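PDB 6L2A: mRNA interferase, which probably acts as the toxin of a type II toxin-antitoxin system, cleaving RNA as an endonuclease of the PemK/MazF family. Local coordinates for residues Gly9-Val14 against Thr72-Gln77. The protein carries 6 engineered substitutions. Sequence-based numbering, arbitrary orientation.
Sequences GEIWQV and TTTGLQ
Ile11 reaches from strand 10-14 of the SH3-like MazF barrel to the end of the short helix 71-74, where Thr74 and Leu76 receive it. From CB, Ile11 CG2 faces Leu76 CD2 at 4.3 Å, while CG1 lies anti to the carbonyl carbon (chi1 -60°) and the extended chain carries CD1 outward. That methyl makes the nearest approaches. Ile11 CD1 presses on Thr74 CB at 3.5 Å, tighter than usual for two carbons, and lies 3.7 Å from both Thr74 CG2 and the carbonyl O of Thr74. Leu76 CD1 is 4.1 Å from Ile11 CD1. Isoleucine suits this place: its delta methyl spans the gap between CA atoms of Ile11 and Thr74 that remain 7.2 Å apart, while its second branch fills the side facing Leu76.

Thr74 has two tasks. Its carbon side meets Ile11, whereas Thr74 OG1 accepts the N-H of Leu76 (OG1 to N 3.2 Å), an ST turn, and donates to the carbonyl O of Ser70. Gly75, the first residue past the weakly bonded helix, takes a positive phi that suits a residue without CB. Leu76 also touches Pro29 of strand 28-32.

Because the meeting is mainly carbon on carbon, this small patch probably relies on close fit and exclusion of water; the threonine hydroxyl, held by the turn's N-H and Ser70, need not be met by Ile11.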
# COMPACT_ATOMS: atom_id res chain seq x y z
N GLY A 9 8.45 -3.15 10.51
CA GLY A 9 9.82 -3.52 10.26
C GLY A 9 10.11 -5.00 10.41
O GLY A 9 11.17 -5.46 9.97
N GLU A 10 9.20 -5.76 11.02
CA GLU A 10 9.37 -7.20 11.09
C GLU A 10 9.15 -7.84 9.73
O GLU A 10 8.38 -7.34 8.90
CB GLU A 10 8.40 -7.81 12.11
CG GLU A 10 8.72 -7.49 13.55
CD GLU A 10 7.85 -8.27 14.52
OE1 GLU A 10 8.27 -8.47 15.67
OE2 GLU A 10 6.74 -8.69 14.12
N ILE A 11 9.83 -8.96 9.50
CA ILE A 11 9.70 -9.74 8.28
C ILE A 11 8.90 -10.99 8.61
O ILE A 11 9.29 -11.77 9.48
CB ILE A 11 11.06 -10.10 7.68
CG1 ILE A 11 11.83 -8.82 7.35
CG2 ILE A 11 10.89 -10.95 6.43
CD1 ILE A 11 13.23 -9.07 6.92
N TRP A 12 7.78 -11.17 7.92
CA TRP A 12 6.88 -12.29 8.14
C TRP A 12 6.70 -13.07 6.85
O TRP A 12 6.70 -12.49 5.76
CB TRP A 12 5.51 -11.82 8.65
CG TRP A 12 5.47 -11.43 10.09
CD1 TRP A 12 6.10 -10.37 10.66
CD2 TRP A 12 4.76 -12.10 11.13
NE1 TRP A 12 5.82 -10.33 12.01
CE2 TRP A 12 5.00 -11.38 12.32
CE3 TRP A 12 3.94 -13.23 11.18
CZ2 TRP A 12 4.46 -11.76 13.55
CZ3 TRP A 12 3.40 -13.61 12.40
CH2 TRP A 12 3.66 -12.88 13.57
N GLN A 13 6.53 -14.38 6.98
CA GLN A 13 6.00 -15.18 5.89
C GLN A 13 4.50 -14.95 5.83
O GLN A 13 3.80 -15.08 6.84
CB GLN A 13 6.32 -16.66 6.11
CG GLN A 13 6.01 -17.55 4.91
CD GLN A 13 7.05 -17.42 3.80
OE1 GLN A 13 7.94 -16.57 3.86
NE2 GLN A 13 6.94 -18.28 2.79
N VAL A 14 3.99 -14.58 4.65
CA VAL A 14 2.60 -14.20 4.51
C VAL A 14 1.99 -14.94 3.32
O VAL A 14 2.69 -15.36 2.39
CB VAL A 14 2.41 -12.68 4.33
CG1 VAL A 14 3.03 -11.92 5.49
CG2 VAL A 14 3.00 -12.21 3.01
N THR A 72 22.50 -10.64 6.69
CA THR A 72 23.11 -10.69 8.02
C THR A 72 22.23 -10.10 9.11
O THR A 72 22.64 -10.11 10.28
CB THR A 72 24.46 -9.98 8.00
OG1 THR A 72 24.25 -8.56 7.86
CG2 THR A 72 25.31 -10.47 6.83
N THR A 73 21.04 -9.58 8.79
CA THR A 73 20.15 -8.96 9.77
C THR A 73 18.71 -9.45 9.70
O THR A 73 18.01 -9.36 10.72
CB THR A 73 20.15 -7.43 9.61
OG1 THR A 73 19.67 -7.08 8.31
CG2 THR A 73 21.55 -6.86 9.81
N THR A 74 18.26 -9.98 8.57
CA THR A 74 16.84 -10.15 8.30
C THR A 74 16.29 -11.52 8.69
O THR A 74 15.07 -11.68 8.78
CB THR A 74 16.57 -9.93 6.81
OG1 THR A 74 17.40 -10.81 6.04
CG2 THR A 74 16.87 -8.49 6.43
N GLY A 75 17.15 -12.51 8.93
CA GLY A 75 16.66 -13.86 9.05
C GLY A 75 16.39 -14.54 7.73
O GLY A 75 16.13 -15.75 7.71
N LEU A 76 16.41 -13.79 6.64
CA LEU A 76 16.50 -14.34 5.30
C LEU A 76 17.93 -14.80 5.07
O LEU A 76 18.87 -14.21 5.60
CB LEU A 76 16.12 -13.29 4.26
CG LEU A 76 14.78 -12.59 4.56
CD1 LEU A 76 14.66 -11.28 3.79
CD2 LEU A 76 13.58 -13.50 4.30
N GLN A 77 18.08 -15.86 4.28
CA GLN A 77 19.39 -16.47 4.04
C GLN A 77 20.16 -15.83 2.88
O GLN A 77 21.37 -16.05 2.78
CB GLN A 77 19.23 -17.97 3.77